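Local coordinates for TIGR00725 family protein (Thermotoga maritima, PDB 1RCU) that is of unknown function but belongs to the SLOG superfamily, whose Rossmann-like fold is consistent with binding a nucleotide-type ligand, at residues K57-F62 with E184-I189; R111-L116 with Y139-P144; V122-G127 with I133-A138. One frame throughout, in Å; residues are numbered along the deposited sequence.

Interaction 1: K57-F62 with E184-I189; sequences KGYLVF and EAVQII
Y59 reaches across to V186 and I189 of helix 182-190 with the outer end of its phenol ring. V186 meets it at the edge: its CG1 lies close to the ring plane, 3.9 Å from Y59 CE2. I189 comes in obliquely beside the hydroxyl end, with CG2 3.8 Å from Y59 OH and about as far from CZ, the two side chains running past each other in opposite directions. The ring spans the gap because its CG stands beside the backbone N, opposite the carbonyl carbon (chi1 -59°), an orientation that sends it from just ahead of strand 60-63 across to the helix. One methyl of V186, CG1, serves two partners, for K57 CG lies 3.9 Å from V186 CG1. K57 contributes only its methylene base; the chain bends at chi2 and carries the ammonium group onward, which suits a lysine at an exposed position. Between the two contributing residues, G58 closes helix 44-56 in a Schellman motif. Its positive phi of 82° would press a side chain against the preceding carbonyl, so glycine fits there, and the turn brings K57 and Y59 out on the same side to face the helix. V26 lies against Y59 from the neighbouring strand, while I146 supports I189. No hydrogen bond or ion pair links the two segments. Cohesion comes from branched methyls against a phenol ring and a lysine methylene, which implies a modest, largely apolar seam that depends on shape rather than on directional bonds.

Interaction 2: R111-L116 with Y139-P144; sequences RSFVLL and YALGKP
L141, just past the last turn of helix 129-140, pushes its CD1 methyl toward helix 108-116 and is the main apolar link to it. That methyl lies 3.7 Å from L116 CB, and on another flank it approaches the rim of the F113 ring, near the ring plane, with L141 CD1 4.5 Å from F113 CD1. Leucine suits the position because its CG stands opposite the carbonyl carbon (chi1 -61°) and the extended second torsion carries one methyl to the helix. R117 also touches L141, while F113 packs on Q109 of a second subunit, so this seam borders a subunit interface. G142 then ends helix 129-140 in a Schellman motif; its positive phi (82°) would jam a side chain against the carbonyl before it, and glycine avoids this. After the turn comes K143, whose chain bends at chi2 (-66°) and passes beside the backbone carbonyl of L116, with K143 CE 3.4 Å from L116 O. The amino group goes past that oxygen at 4.2 Å, NZ to L116 O, and hydrogen-bonds instead to the carbonyl oxygen of A119. With an alanine here, the A119 carbonyl would probably lose its ammonium partner and the L116 carbonyl the methylenes lying beside it. The contact thus divides its labour: leucine and phenylalanine supply apolar contact, and lysine brings a long flexible arm with a charged tip. Its positive charge near two backbone carbonyls is likely to be electrostatically favourable, although across the two segments themselves no hydrogen bond is made.

Interaction 3: V122-G127 with I133-A138; sequences VVSIGG and IEILGA
V122 and A138 meet methyl to methyl, each pointing its CB at the other element, so that V122 CG2 comes within 3.9 Å of A138 CB. The valine presents this methyl because its other branch, CG1, is anti to the backbone N (chi1 178°), which sets CG2 beside that N. An alanine opposite lets the helix come close to the strand: the CA atoms of V122 and A138 are 7.2 Å apart. One turn earlier, I135 leaves its helix aimed past the strand, yet its extended outer chain (chi2 169°) reaches over to place CD1 against the hydroxyl of S124, with S124 OG 3.2 Å from I135 CD1 and 3.6 Å from I135 CG1. This is a van der Waals approach of a methyl to an oxygen, not a bond; the polar need of the buried S124 OG is met by a hydrogen bond to T155 OG1. Serine is small enough to fit beneath the isoleucine while still serving that partner. V122 and S124 thus face the helix, whereas V123 turns to the other side of the sheet. L116 of helix 108-116 also covers V122 and A138. Beyond the strand, G126 and G127 take positive phi, which favours glycine, and G126 N hydrogen-bonds to T151 OG1. A parallel strand running through a glycine turn into a helix packed back upon it is the first half of a beta-alpha-beta crossover, completed by strand 145-148, as in Rossmann-like folds; the turn resembles the one that binds nucleotide in LOG-type relatives, so a similar role here is possible but unproven.

In the fold
From the N terminus, residues 57-62 come first and wait for 184-189 near the C terminus, so interaction 1 closes the longest loop. Interaction 2 is nested inside it, joining 111-116 to 139-144, and interaction 3 lies inside that again, closing the short connection between strand 121-125 and helix 129-140; none cross. Interactions 2 and 3, centred about 9 Å apart, share helix 129-140 and are tied by S112 OG to E134 OE2 (2.6 Å) and P144 O to V122 N (2.8 Å), both probable hydrogen bonds. Interaction 1 reaches them through the sheet, F62 packing on L115 and I189 on V123, which joins helices on both faces to the parallel strands.

Interaction 1: K57-F62 with E184-I189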
loop_
_atom_site.group_PDB
_atom_site.type_symbol
_atom_site.label_atom_id
_atom_site.label_comp_id
_atom_site.label_asym_id
_atom_site.label_seq_id
_atom_site.Cartn_x
_atom_site.Cartn_y
_atom_site.Cartn_z
ATOM N N LYS A 57 -18.281 27.844 -3.319
ATOM C CA LYS A 57 -19.363 27.083 -2.709
ATOM C C LYS A 57 -18.947 26.458 -1.390
ATOM O O LYS A 57 -19.759 25.813 -0.732
ATOM C CB LYS A 57 -19.881 25.985 -3.650
ATOM C CG LYS A 57 -20.535 26.477 -4.930
ATOM C CD LYS A 57 -21.677 27.441 -4.662
ATOM C CE LYS A 57 -22.397 27.803 -5.966
ATOM N NZ LYS A 57 -23.473 28.816 -5.786
ATOM N N GLY A 58 -17.681 26.630 -1.022
ATOM C CA GLY A 58 -17.202 26.085 0.235
ATOM C C GLY A 58 -16.791 24.621 0.311
ATOM O O GLY A 58 -16.657 24.091 1.412
ATOM N N TYR A 59 -16.596 23.966 -0.833
ATOM C CA TYR A 59 -16.180 22.564 -0.851
ATOM C C TYR A 59 -14.666 22.437 -0.640
ATOM O O TYR A 59 -13.892 23.302 -1.065
ATOM C CB TYR A 59 -16.533 21.885 -2.192
ATOM C CG TYR A 59 -17.999 21.888 -2.552
ATOM C CD1 TYR A 59 -18.945 21.299 -1.714
ATOM C CD2 TYR A 59 -18.444 22.484 -3.734
ATOM C CE1 TYR A 59 -20.305 21.308 -2.036
ATOM C CE2 TYR A 59 -19.808 22.495 -4.074
ATOM C CZ TYR A 59 -20.730 21.906 -3.219
ATOM O OH TYR A 59 -22.068 21.922 -3.556
ATOM N N LEU A 60 -14.258 21.353 0.012
ATOM C CA LEU A 60 -12.848 21.072 0.247
ATOM C C LEU A 60 -12.375 20.259 -0.968
ATOM O O LEU A 60 -12.904 19.182 -1.229
ATOM C CB LEU A 60 -12.685 20.267 1.541
ATOM C CG LEU A 60 -11.259 19.921 1.933
ATOM C CD1 LEU A 60 -10.404 21.180 1.949
ATOM C CD2 LEU A 60 -11.279 19.250 3.287
ATOM N N VAL A 61 -11.385 20.771 -1.703
ATOM C CA VAL A 61 -10.916 20.086 -2.904
ATOM C C VAL A 61 -9.660 19.219 -2.769
ATOM O O VAL A 61 -8.666 19.615 -2.163
ATOM C CB VAL A 61 -10.725 21.105 -4.066
ATOM C CG1 VAL A 61 -10.369 20.376 -5.366
ATOM C CG2 VAL A 61 -12.017 21.919 -4.265
ATOM N N PHE A 62 -9.737 18.016 -3.331
ATOM C CA PHE A 62 -8.625 17.053 -3.337
ATOM C C PHE A 62 -8.289 16.665 -4.772
ATOM O O PHE A 62 -9.185 16.537 -5.607
ATOM C CB PHE A 62 -9.000 15.746 -2.630
ATOM C CG PHE A 62 -8.980 15.821 -1.151
ATOM C CD1 PHE A 62 -9.951 16.539 -0.471
ATOM C CD2 PHE A 62 -7.986 15.172 -0.428
ATOM C CE1 PHE A 62 -9.943 16.607 0.916
ATOM C CE2 PHE A 62 -7.957 15.227 0.973
ATOM C CZ PHE A 62 -8.937 15.949 1.647
ATOM N N GLU A 184 -23.325 23.307 -14.445
ATOM C CA GLU A 184 -24.146 22.105 -14.427
ATOM C C GLU A 184 -23.548 21.104 -13.437
ATOM O O GLU A 184 -24.269 20.475 -12.667
ATOM C CB GLU A 184 -24.215 21.486 -15.830
ATOM C CG GLU A 184 -25.340 20.486 -16.022
ATOM C CD GLU A 184 -25.388 19.937 -17.434
ATOM O OE1 GLU A 184 -25.008 20.668 -18.377
ATOM O OE2 GLU A 184 -25.827 18.780 -17.603
ATOM N N ALA A 185 -22.223 20.978 -13.459
ATOM C CA ALA A 185 -21.496 20.066 -12.575
ATOM C C ALA A 185 -21.747 20.317 -11.084
ATOM O O ALA A 185 -22.108 19.404 -10.340
ATOM C CB ALA A 185 -19.997 20.153 -12.856
ATOM N N VAL A 186 -21.552 21.553 -10.639
ATOM C CA VAL A 186 -21.761 21.894 -9.238
ATOM C C VAL A 186 -23.220 21.753 -8.837
ATOM O O VAL A 186 -23.553 21.514 -7.678
ATOM C CB VAL A 186 -21.327 23.327 -8.958
ATOM C CG1 VAL A 186 -21.408 23.630 -7.469
ATOM C CG2 VAL A 186 -19.928 23.526 -9.486
ATOM N N GLN A 187 -24.090 21.915 -9.812
ATOM C CA GLN A 187 -25.510 21.800 -9.594
ATOM C C GLN A 187 -25.844 20.361 -9.209
ATOM O O GLN A 187 -26.644 20.106 -8.313
ATOM C CB GLN A 187 -26.203 22.201 -10.886
ATOM C CG GLN A 187 -27.676 22.375 -10.819
ATOM C CD GLN A 187 -28.226 22.840 -12.156
ATOM O OE1 GLN A 187 -27.801 23.873 -12.685
ATOM N NE2 GLN A 187 -29.155 22.070 -12.720
ATOM N N ILE A 188 -25.211 19.426 -9.898
ATOM C CA ILE A 188 -25.401 18.003 -9.647
ATOM C C ILE A 188 -24.840 17.619 -8.267
ATOM O O ILE A 188 -25.424 16.803 -7.552
ATOM C CB ILE A 188 -24.700 17.187 -10.764
ATOM C CG1 ILE A 188 -25.388 17.455 -12.097
ATOM C CG2 ILE A 188 -24.758 15.712 -10.472
ATOM C CD1 ILE A 188 -24.637 16.924 -13.295
ATOM N N ILE A 189 -23.708 18.210 -7.889
ATOM C CA ILE A 189 -23.102 17.930 -6.588
ATOM C C ILE A 189 -24.050 18.389 -5.489
ATOM O O ILE A 189 -24.236 17.693 -4.498
ATOM C CB ILE A 189 -21.766 18.684 -6.397
ATOM C CG1 ILE A 189 -20.742 18.210 -7.430
ATOM C CG2 ILE A 189 -21.238 18.466 -4.985
ATOM C CD1 ILE A 189 -19.464 19.052 -7.474
#

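Interaction 2: R111-L116 with Y139-P144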
loop_
_atom_site.group_PDB
_atom_site.type_symbol
_atom_site.label_atom_id
_atom_site.label_comp_id
_atom_site.label_asym_id
_atom_site.label_seq_id
_atom_site.Cartn_x
_atom_site.Cartn_y
_atom_site.Cartn_z
ATOM N N ARG A 111 -1.809 5.526 -5.105
ATOM C CA ARG A 111 -1.967 6.888 -4.598
ATOM C C ARG A 111 -3.393 7.335 -4.951
ATOM O O ARG A 111 -4.066 8.009 -4.169
ATOM C CB ARG A 111 -0.944 7.805 -5.284
ATOM C CG ARG A 111 -1.040 9.296 -4.966
ATOM C CD ARG A 111 -1.893 10.109 -5.946
ATOM N NE ARG A 111 -1.892 9.520 -7.274
ATOM C CZ ARG A 111 -1.599 10.172 -8.392
ATOM N NH1 ARG A 111 -1.267 11.456 -8.355
ATOM N NH2 ARG A 111 -1.657 9.532 -9.553
ATOM N N SER A 112 -3.838 6.932 -6.140
ATOM C CA SER A 112 -5.173 7.260 -6.628
ATOM C C SER A 112 -6.256 6.659 -5.742
ATOM O O SER A 112 -7.295 7.274 -5.501
ATOM C CB SER A 112 -5.362 6.738 -8.060
ATOM O OG SER A 112 -4.630 7.506 -8.990
ATOM N N PHE A 113 -6.021 5.443 -5.271
ATOM C CA PHE A 113 -7.018 4.828 -4.425
ATOM C C PHE A 113 -7.112 5.445 -3.050
ATOM O O PHE A 113 -8.176 5.417 -2.450
ATOM C CB PHE A 113 -6.821 3.313 -4.400
ATOM C CG PHE A 113 -7.347 2.660 -5.634
ATOM C CD1 PHE A 113 -8.723 2.544 -5.835
ATOM C CD2 PHE A 113 -6.485 2.304 -6.657
ATOM C CE1 PHE A 113 -9.229 2.096 -7.046
ATOM C CE2 PHE A 113 -6.974 1.855 -7.871
ATOM C CZ PHE A 113 -8.353 1.751 -8.071
ATOM N N VAL A 114 -6.027 6.027 -2.544
ATOM C CA VAL A 114 -6.160 6.673 -1.249
ATOM C C VAL A 114 -6.761 8.054 -1.506
ATOM O O VAL A 114 -7.375 8.650 -0.623
ATOM C CB VAL A 114 -4.815 6.794 -0.461
ATOM C CG1 VAL A 114 -3.701 6.138 -1.215
ATOM C CG2 VAL A 114 -4.521 8.237 -0.157
ATOM N N LEU A 115 -6.609 8.538 -2.734
ATOM C CA LEU A 115 -7.151 9.835 -3.127
ATOM C C LEU A 115 -8.675 9.704 -3.193
ATOM O O LEU A 115 -9.403 10.583 -2.732
ATOM C CB LEU A 115 -6.608 10.215 -4.500
ATOM C CG LEU A 115 -6.772 11.596 -5.134
ATOM C CD1 LEU A 115 -7.375 11.420 -6.485
ATOM C CD2 LEU A 115 -7.610 12.510 -4.266
ATOM N N LEU A 116 -9.138 8.588 -3.758
ATOM C CA LEU A 116 -10.566 8.327 -3.894
ATOM C C LEU A 116 -11.295 8.147 -2.559
ATOM O O LEU A 116 -12.497 8.389 -2.479
ATOM C CB LEU A 116 -10.799 7.095 -4.763
ATOM C CG LEU A 116 -10.535 7.312 -6.250
ATOM C CD1 LEU A 116 -10.534 5.952 -6.952
ATOM C CD2 LEU A 116 -11.589 8.269 -6.840
ATOM N N TYR A 139 -16.112 4.401 -8.942
ATOM C CA TYR A 139 -17.342 3.634 -9.069
ATOM C C TYR A 139 -17.340 2.346 -8.239
ATOM O O TYR A 139 -18.346 1.981 -7.629
ATOM C CB TYR A 139 -17.581 3.327 -10.543
ATOM C CG TYR A 139 -18.683 2.332 -10.804
ATOM C CD1 TYR A 139 -18.415 0.956 -10.890
ATOM C CD2 TYR A 139 -19.993 2.759 -10.967
ATOM C CE1 TYR A 139 -19.417 0.044 -11.121
ATOM C CE2 TYR A 139 -21.012 1.849 -11.218
ATOM C CZ TYR A 139 -20.714 0.494 -11.291
ATOM O OH TYR A 139 -21.725 -0.398 -11.559
ATOM N N ALA A 140 -16.206 1.657 -8.214
ATOM C CA ALA A 140 -16.103 0.423 -7.453
ATOM C C ALA A 140 -16.218 0.701 -5.962
ATOM O O ALA A 140 -16.602 -0.177 -5.200
ATOM C CB ALA A 140 -14.793 -0.248 -7.750
ATOM N N LEU A 141 -15.893 1.929 -5.556
ATOM C CA LEU A 141 -15.938 2.343 -4.151
ATOM C C LEU A 141 -17.270 3.017 -3.743
ATOM O O LEU A 141 -17.451 3.401 -2.593
ATOM C CB LEU A 141 -14.764 3.300 -3.847
ATOM C CG LEU A 141 -13.308 2.819 -4.017
ATOM C CD1 LEU A 141 -12.327 3.933 -3.584
ATOM C CD2 LEU A 141 -13.073 1.567 -3.176
ATOM N N GLY A 142 -18.187 3.172 -4.690
ATOM C CA GLY A 142 -19.460 3.794 -4.375
ATOM C C GLY A 142 -19.452 5.319 -4.353
ATOM O O GLY A 142 -20.310 5.955 -3.730
ATOM N N LYS A 143 -18.493 5.915 -5.048
ATOM C CA LYS A 143 -18.381 7.364 -5.091
ATOM C C LYS A 143 -19.017 7.888 -6.356
ATOM O O LYS A 143 -18.651 7.483 -7.454
ATOM C CB LYS A 143 -16.911 7.783 -5.088
ATOM C CG LYS A 143 -16.085 7.143 -3.986
ATOM C CD LYS A 143 -16.554 7.619 -2.632
ATOM C CE LYS A 143 -15.539 7.297 -1.553
ATOM N NZ LYS A 143 -15.991 7.846 -0.252
ATOM N N PRO A 144 -20.003 8.781 -6.226
ATOM C CA PRO A 144 -20.623 9.310 -7.440
ATOM C C PRO A 144 -19.584 10.084 -8.231
ATOM O O PRO A 144 -18.757 10.808 -7.672
ATOM C CB PRO A 144 -21.743 10.199 -6.906
ATOM C CG PRO A 144 -21.239 10.592 -5.545
ATOM C CD PRO A 144 -20.658 9.307 -5.024
#

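Interaction 3: V122-G127 with I133-A138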
loop_
_atom_site.group_PDB
_atom_site.type_symbol
_atom_site.label_atom_id
_atom_site.label_comp_id
_atom_site.label_asym_id
_atom_site.label_seq_id
_atom_site.Cartn_x
_atom_site.Cartn_y
_atom_site.Cartn_z
ATOM N N VAL A 122 -16.682 12.649 -7.203
ATOM C CA VAL A 122 -15.545 12.828 -8.103
ATOM C C VAL A 122 -15.943 13.537 -9.402
ATOM O O VAL A 122 -16.947 13.182 -10.028
ATOM C CB VAL A 122 -14.927 11.464 -8.487
ATOM C CG1 VAL A 122 -13.770 11.659 -9.471
ATOM C CG2 VAL A 122 -14.466 10.746 -7.232
ATOM N N VAL A 123 -15.166 14.545 -9.792
ATOM C CA VAL A 123 -15.405 15.294 -11.023
ATOM C C VAL A 123 -14.213 15.001 -11.922
ATOM O O VAL A 123 -13.067 15.129 -11.508
ATOM C CB VAL A 123 -15.484 16.802 -10.749
ATOM C CG1 VAL A 123 -15.727 17.562 -12.055
ATOM C CG2 VAL A 123 -16.600 17.077 -9.766
ATOM N N SER A 124 -14.502 14.628 -13.160
ATOM C CA SER A 124 -13.495 14.232 -14.134
ATOM C C SER A 124 -13.347 15.187 -15.319
ATOM O O SER A 124 -14.338 15.636 -15.881
ATOM C CB SER A 124 -13.888 12.841 -14.632
ATOM O OG SER A 124 -12.890 12.291 -15.454
ATOM N N ILE A 125 -12.109 15.477 -15.704
ATOM C CA ILE A 125 -11.821 16.366 -16.839
ATOM C C ILE A 125 -10.713 15.764 -17.712
ATOM O O ILE A 125 -9.587 15.542 -17.241
ATOM C CB ILE A 125 -11.351 17.768 -16.369
ATOM C CG1 ILE A 125 -12.481 18.476 -15.629
ATOM C CG2 ILE A 125 -10.916 18.601 -17.566
ATOM C CD1 ILE A 125 -12.048 19.785 -15.019
ATOM N N GLY A 126 -11.039 15.500 -18.976
ATOM C CA GLY A 126 -10.073 14.933 -19.902
ATOM C C GLY A 126 -9.480 13.663 -19.358
ATOM O O GLY A 126 -10.219 12.760 -18.964
ATOM N N GLY A 127 -8.153 13.590 -19.354
ATOM C CA GLY A 127 -7.474 12.443 -18.780
ATOM C C GLY A 127 -7.071 11.256 -19.635
ATOM O O GLY A 127 -7.740 10.880 -20.610
ATOM N N ILE A 133 -8.582 4.919 -14.645
ATOM C CA ILE A 133 -8.491 4.018 -13.508
ATOM C C ILE A 133 -9.190 4.643 -12.306
ATOM O O ILE A 133 -9.845 3.943 -11.523
ATOM C CB ILE A 133 -7.011 3.727 -13.154
ATOM C CG1 ILE A 133 -6.367 2.911 -14.273
ATOM C CG2 ILE A 133 -6.918 2.993 -11.818
ATOM C CD1 ILE A 133 -4.881 2.703 -14.106
ATOM N N GLU A 134 -9.046 5.959 -12.166
ATOM C CA GLU A 134 -9.683 6.677 -11.069
ATOM C C GLU A 134 -11.206 6.728 -11.206
ATOM O O GLU A 134 -11.914 6.616 -10.211
ATOM C CB GLU A 134 -9.097 8.095 -10.956
ATOM C CG GLU A 134 -7.632 8.039 -10.566
ATOM C CD GLU A 134 -6.922 9.362 -10.668
ATOM O OE1 GLU A 134 -7.284 10.177 -11.539
ATOM O OE2 GLU A 134 -5.984 9.580 -9.882
ATOM N N ILE A 135 -11.693 6.907 -12.433
ATOM C CA ILE A 135 -13.123 6.961 -12.700
ATOM C C ILE A 135 -13.720 5.583 -12.360
ATOM O O ILE A 135 -14.726 5.487 -11.658
ATOM C CB ILE A 135 -13.399 7.331 -14.200
ATOM C CG1 ILE A 135 -13.019 8.799 -14.461
ATOM C CG2 ILE A 135 -14.855 7.080 -14.544
ATOM C CD1 ILE A 135 -12.991 9.176 -15.953
ATOM N N LEU A 136 -13.088 4.520 -12.850
ATOM C CA LEU A 136 -13.559 3.158 -12.592
ATOM C C LEU A 136 -13.434 2.811 -11.114
ATOM O O LEU A 136 -14.333 2.164 -10.534
ATOM C CB LEU A 136 -12.780 2.141 -13.443
ATOM C CG LEU A 136 -13.410 1.733 -14.794
ATOM C CD1 LEU A 136 -13.792 2.938 -15.617
ATOM C CD2 LEU A 136 -12.432 0.851 -15.566
ATOM N N GLY A 137 -12.329 3.256 -10.514
ATOM C CA GLY A 137 -12.072 3.008 -9.108
ATOM C C GLY A 137 -13.114 3.695 -8.254
ATOM O O GLY A 137 -13.638 3.099 -7.313
ATOM N N ALA A 138 -13.414 4.946 -8.592
ATOM C CA ALA A 138 -14.414 5.729 -7.867
ATOM C C ALA A 138 -15.730 4.959 -7.798
ATOM O O ALA A 138 -16.376 4.871 -6.745
ATOM C CB ALA A 138 -14.627 7.084 -8.563
#